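Local coordinates for protein beta-N-acetylhexosaminidase (Thermotoga neapolitana, PDB 5BZA) that probably hydrolyses terminal non-reducing N-acetyl-D-hexosamine residues from N-acetyl-beta-D-hexosaminides, as a member of glycosyl hydrolase family 3, at residues Phe265-Gly270 with Gly295-Gly300; Val3-Leu8 with Ser287-Ile292. All blocks are in the same frame, centred on the assembly; numbering follows the deposited sequence.

Contact 1: Phe265-Gly270 with Gly295-Gly300; sequences FIEAGG and GSIERG
With CG of Glu267 anti to the carbonyl carbon (chi1 -78°) and a bend at chi2, the carboxylate reaches the backbone ahead of helix 299-314. OE2 is thereby set against Ile297 and Glu298, where it accepts a hydrogen bond from Glu298 N at 2.7 Å. The N-H points fairly straight at the oxygen (158°) and arrives on its syn side, 27° out of the carboxylate plane. Glu298 occupies the N-cap position, so the bond fixes the backbone just as it turns into the helix, and the nearby helix start may help stabilise the negative charge. The other oxygen, OE1, forms a salt bridge with Lys301 in the first turn of that helix, so the two oxygens hold separate points of the same helix start. Glu267 OE2 also lies 3.2 Å from Ile297 CA. Further back along the side chain, Glu267 CG passes 3.8 Å from Ser296 O.

Beside this polar grip the isoleucines meet. CG2 of Ile266 touches CG2 of Ile297 at 3.9 Å, the two side chains crossing obliquely, and Ile297 CD1 comes to Ile266 CB at 4.1 Å. Just beyond, helix 258-268 ends in a Schellman motif, with Gly269 at positive phi and Gly270 N bonded back to Phe265 O.

The contact thus joins the C-terminal end of helix 258-268, which precedes strand 273-275, to the connection between helices 281-293 and 299-314. Ile297 also packs on Leu288 and Leu291 of helix 281-293.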
loop_
_atom_site.group_PDB
_atom_site.type_symbol
_atom_site.label_atom_id
_atom_site.label_comp_id
_atom_site.label_asym_id
_atom_site.label_seq_id
_atom_site.Cartn_x
_atom_site.Cartn_y
_atom_site.Cartn_z
ATOM N N PHE B 265 25.755 -25.229 10.145
ATOM C CA PHE B 265 25.016 -24.760 8.979
ATOM C C PHE B 265 25.913 -24.673 7.741
ATOM O O PHE B 265 25.552 -25.163 6.668
ATOM C CB PHE B 265 24.373 -23.407 9.269
ATOM C CG PHE B 265 23.724 -22.771 8.071
ATOM C CD1 PHE B 265 22.473 -23.183 7.633
ATOM C CD2 PHE B 265 24.381 -21.763 7.370
ATOM C CE1 PHE B 265 21.881 -22.572 6.519
ATOM C CE2 PHE B 265 23.783 -21.151 6.259
ATOM C CZ PHE B 265 22.537 -21.552 5.840
ATOM N N ILE B 266 27.083 -24.071 7.872
ATOM C CA ILE B 266 27.899 -23.889 6.672
ATOM C C ILE B 266 28.512 -25.213 6.201
ATOM O O ILE B 266 28.513 -25.536 4.999
ATOM C CB ILE B 266 28.984 -22.831 6.911
ATOM C CG1 ILE B 266 28.314 -21.459 7.090
ATOM C CG2 ILE B 266 29.918 -22.739 5.706
ATOM C CD1 ILE B 266 27.532 -20.987 5.860
ATOM N N GLU B 267 28.993 -25.998 7.157
ATOM C CA GLU B 267 29.526 -27.315 6.839
ATOM C C GLU B 267 28.428 -28.211 6.246
ATOM O O GLU B 267 28.741 -29.178 5.535
ATOM C CB GLU B 267 30.173 -27.934 8.073
ATOM C CG GLU B 267 31.556 -27.344 8.334
ATOM C CD GLU B 267 32.538 -27.653 7.195
ATOM O OE1 GLU B 267 32.659 -28.840 6.816
ATOM O OE2 GLU B 267 33.175 -26.720 6.662
ATOM N N ALA B 268 27.165 -27.929 6.603
ATOM C CA ALA B 268 25.998 -28.673 6.114
ATOM C C ALA B 268 25.655 -28.364 4.669
ATOM O O ALA B 268 24.903 -29.099 4.025
ATOM C CB ALA B 268 24.795 -28.441 6.994
ATOM N N GLY B 269 26.189 -27.272 4.146
ATOM C CA GLY B 269 25.901 -26.926 2.770
ATOM C C GLY B 269 25.053 -25.683 2.696
ATOM O O GLY B 269 24.634 -25.300 1.633
ATOM N N GLY B 270 24.825 -25.042 3.832
ATOM C CA GLY B 270 24.133 -23.766 3.827
ATOM C C GLY B 270 24.932 -22.592 3.250
ATOM O O GLY B 270 26.163 -22.581 3.295
ATOM N N GLY B 295 40.212 -23.624 10.778
ATOM C CA GLY B 295 39.932 -24.722 9.871
ATOM C C GLY B 295 38.681 -25.550 10.166
ATOM O O GLY B 295 38.448 -26.568 9.497
ATOM N N SER B 296 37.884 -25.154 11.162
ATOM C CA SER B 296 36.663 -25.905 11.489
ATOM C C SER B 296 35.588 -25.770 10.395
ATOM O O SER B 296 34.567 -26.462 10.440
ATOM C CB SER B 296 36.068 -25.411 12.806
ATOM O OG SER B 296 37.074 -25.193 13.768
ATOM N N ILE B 297 35.837 -24.879 9.426
ATOM C CA ILE B 297 35.000 -24.673 8.253
ATOM C C ILE B 297 35.889 -24.700 7.024
ATOM O O ILE B 297 36.870 -23.950 6.953
ATOM C CB ILE B 297 34.200 -23.302 8.316
ATOM C CG1 ILE B 297 33.064 -23.387 9.352
ATOM C CG2 ILE B 297 33.597 -22.913 6.944
ATOM C CD1 ILE B 297 32.167 -22.137 9.420
ATOM N N GLU B 298 35.577 -25.590 6.078
ATOM C CA GLU B 298 36.313 -25.687 4.818
ATOM C C GLU B 298 36.183 -24.393 3.996
ATOM O O GLU B 298 35.068 -23.884 3.806
ATOM C CB GLU B 298 35.822 -26.871 3.974
ATOM C CG GLU B 298 36.770 -27.195 2.822
ATOM C CD GLU B 298 36.166 -28.114 1.772
ATOM O OE1 GLU B 298 35.007 -28.560 1.940
ATOM O OE2 GLU B 298 36.853 -28.374 0.755
ATOM N N ARG B 299 37.304 -23.879 3.491
ATOM C CA ARG B 299 37.297 -22.648 2.703
ATOM C C ARG B 299 36.455 -22.800 1.449
ATOM O O ARG B 299 35.772 -21.858 1.035
ATOM C CB ARG B 299 38.709 -22.246 2.272
ATOM C CG ARG B 299 38.761 -20.917 1.522
ATOM C CD ARG B 299 40.144 -20.658 0.931
ATOM N NE ARG B 299 40.241 -21.274 -0.405
ATOM C CZ ARG B 299 41.364 -21.382 -1.111
ATOM N NH1 ARG B 299 42.514 -20.926 -0.622
ATOM N NH2 ARG B 299 41.332 -21.952 -2.307
ATOM N N GLY B 300 36.529 -23.984 0.832
ATOM C CA GLY B 300 35.813 -24.251 -0.408
ATOM C C GLY B 300 34.324 -23.955 -0.294
ATOM O O GLY B 300 33.695 -23.459 -1.238
#

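Contact 2: Val3-Leu8 with Ser287-Ile292; sequences VDLGKL and SLKKLI
Leu5 is the bump that does most of the filling here. Its isobutyl group, carried on the short 3-10 turn ahead of strand 9-13, enters a hollow on helix 281-293 walled by Leu288, Lys289 and Ile292, residues that lie one turn apart or side by side on the helix. CG of Leu5 stands anti to the carbonyl carbon (chi1 -70°), which sends the forked end outward to the helix. One prong, CD2, meets CD1 of Ile292 tip to tip at 3.8 Å. The other prong, CD1, presses on the aliphatic part of Lys289 at CG; that 3.4 Å is tighter than usual van der Waals contact, and the two side chains cross at about a right angle. On the remaining wall, Leu288 CD2 stands 4.3 Å from Leu5 CD2, a looser touch.

A second, smaller fit lies next to it. In Leu288 the first torsion (176°) carries CG opposite the amide nitrogen, and CD2 goes forward to meet Leu8, lying 3.9 Å from Leu8 CD2 and 4.2 Å from Leu8 CB. These two leucines also cross nearly perpendicularly. No hydrogen bond spans the contact; it is held by the packing of apolar carbons. Helix 299-314 adds to the packing: Val302 touches both Leu5 and Ile292, and Ile306 touches Leu8.

Leu8 directly precedes strand 9-13, and its backbone is already hydrogen-bonded to Ile273 of the neighbouring strand 273-275. Hydrophobic side chains from a turn at the barrel's start, packed against outer helices, fit the TIM-barrel-type N-terminal domain of family 3 glycosidases.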
loop_
_atom_site.group_PDB
_atom_site.type_symbol
_atom_site.label_atom_id
_atom_site.label_comp_id
_atom_site.label_asym_id
_atom_site.label_seq_id
_atom_site.Cartn_x
_atom_site.Cartn_y
_atom_site.Cartn_z
ATOM N N VAL B 3 37.048 -9.954 2.522
ATOM C CA VAL B 3 36.269 -8.812 3.006
ATOM C C VAL B 3 34.798 -9.121 2.677
ATOM O O VAL B 3 33.874 -8.387 3.067
ATOM C CB VAL B 3 36.769 -7.463 2.389
ATOM C CG1 VAL B 3 35.821 -6.290 2.685
ATOM C CG2 VAL B 3 38.126 -7.114 2.963
ATOM N N ASP B 4 34.575 -10.244 1.988
ATOM C CA ASP B 4 33.225 -10.612 1.565
ATOM C C ASP B 4 32.476 -11.582 2.477
ATOM O O ASP B 4 31.470 -12.147 2.048
ATOM C CB ASP B 4 33.284 -11.281 0.180
ATOM C CG ASP B 4 33.515 -10.306 -0.946
ATOM O OD1 ASP B 4 33.211 -9.106 -0.762
ATOM O OD2 ASP B 4 33.986 -10.749 -2.022
ATOM N N LEU B 5 32.840 -11.688 3.752
ATOM C CA LEU B 5 32.170 -12.699 4.569
ATOM C C LEU B 5 30.764 -12.270 4.928
ATOM O O LEU B 5 29.925 -13.117 5.334
ATOM C CB LEU B 5 32.968 -12.975 5.848
ATOM C CG LEU B 5 34.250 -13.708 5.498
ATOM C CD1 LEU B 5 35.047 -14.008 6.739
ATOM C CD2 LEU B 5 33.833 -14.990 4.791
ATOM N N GLY B 6 30.497 -10.976 4.712
ATOM C CA GLY B 6 29.202 -10.394 4.958
ATOM C C GLY B 6 28.207 -10.975 3.992
ATOM O O GLY B 6 27.012 -11.005 4.255
ATOM N N LYS B 7 28.698 -11.478 2.869
ATOM C CA LYS B 7 27.791 -12.122 1.929
ATOM C C LYS B 7 27.134 -13.371 2.524
ATOM O O LYS B 7 26.096 -13.819 2.057
ATOM C CB LYS B 7 28.527 -12.422 0.628
ATOM C CG LYS B 7 28.852 -11.093 -0.067
ATOM C CD LYS B 7 29.443 -11.203 -1.446
ATOM C CE LYS B 7 29.691 -9.793 -1.971
ATOM N NZ LYS B 7 30.311 -9.761 -3.321
ATOM N N LEU B 8 27.693 -13.896 3.597
ATOM C CA LEU B 8 27.093 -15.086 4.173
ATOM C C LEU B 8 26.073 -14.725 5.251
ATOM O O LEU B 8 25.659 -15.589 6.030
ATOM C CB LEU B 8 28.172 -16.016 4.759
ATOM C CG LEU B 8 28.742 -17.075 3.802
ATOM C CD1 LEU B 8 29.329 -16.413 2.578
ATOM C CD2 LEU B 8 29.765 -18.020 4.477
ATOM N N SER B 287 32.379 -15.101 14.843
ATOM C CA SER B 287 32.372 -16.543 15.030
ATOM C C SER B 287 32.714 -17.196 13.695
ATOM O O SER B 287 33.593 -18.086 13.640
ATOM C CB SER B 287 31.041 -17.029 15.574
ATOM O OG SER B 287 31.127 -18.409 15.815
ATOM N N LEU B 288 32.096 -16.710 12.614
ATOM C CA LEU B 288 32.337 -17.332 11.326
ATOM C C LEU B 288 33.822 -17.273 11.056
ATOM O O LEU B 288 34.457 -18.300 10.746
ATOM C CB LEU B 288 31.571 -16.641 10.215
ATOM C CG LEU B 288 31.867 -17.201 8.821
ATOM C CD1 LEU B 288 31.469 -18.665 8.797
ATOM C CD2 LEU B 288 31.077 -16.401 7.760
ATOM N N LYS B 289 34.396 -16.096 11.269
ATOM C CA LYS B 289 35.799 -15.899 10.941
ATOM C C LYS B 289 36.685 -16.833 11.748
ATOM O O LYS B 289 37.606 -17.434 11.207
ATOM C CB LYS B 289 36.215 -14.469 11.185
ATOM C CG LYS B 289 35.923 -13.562 10.026
ATOM C CD LYS B 289 36.292 -12.158 10.402
ATOM C CE LYS B 289 37.727 -12.089 10.842
ATOM N NZ LYS B 289 38.579 -11.601 9.727
ATOM N N LYS B 290 36.366 -16.995 13.029
ATOM C CA LYS B 290 37.167 -17.855 13.868
ATOM C C LYS B 290 37.173 -19.252 13.255
ATOM O O LYS B 290 38.243 -19.840 13.068
ATOM C CB LYS B 290 36.617 -17.909 15.291
ATOM C CG LYS B 290 37.378 -18.880 16.193
ATOM C CD LYS B 290 36.668 -19.040 17.546
ATOM C CE LYS B 290 37.062 -20.328 18.278
ATOM N NZ LYS B 290 36.254 -20.511 19.538
ATOM N N LEU B 291 35.979 -19.747 12.909
ATOM C CA LEU B 291 35.810 -21.118 12.439
ATOM C C LEU B 291 36.457 -21.279 11.086
ATOM O O LEU B 291 36.790 -22.387 10.679
ATOM C CB LEU B 291 34.326 -21.488 12.383
ATOM C CG LEU B 291 33.639 -21.407 13.745
ATOM C CD1 LEU B 291 32.166 -21.806 13.725
ATOM C CD2 LEU B 291 34.409 -22.323 14.683
ATOM N N ILE B 292 36.704 -20.172 10.408
ATOM C CA ILE B 292 37.355 -20.278 9.115
ATOM C C ILE B 292 38.864 -20.340 9.354
ATOM O O ILE B 292 39.578 -21.037 8.628
ATOM C CB ILE B 292 37.010 -19.108 8.178
ATOM C CG1 ILE B 292 35.524 -19.131 7.783
ATOM C CG2 ILE B 292 37.839 -19.173 6.906
ATOM C CD1 ILE B 292 35.108 -17.970 6.831
#

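How the contacts relate
The centres of contacts 1 and 2 are 11 Å apart, on the same side of the chain's centre, and both lie in the family 3 N-terminal domain. Along the chain the order is 3-8, 265-270, 287-292, 295-300, so the contacts interleave. They meet directly: Ile297 CD1 lies 3.6 Å from Leu288 CD1, and Ile266 CD1 lies 4.0 Å from Leu8 CD2. The isoleucines of contact 1 and the leucines of contact 2 form a continuous apolar patch, in which helix 281-293 and the connection to helix 299-314 join helix 258-268 to the residues before strand 9-13. The patch is next to the seam between the barrel's first and last strands, 9-13 and 273-275, which Leu8 reaches through its bond to Ile273.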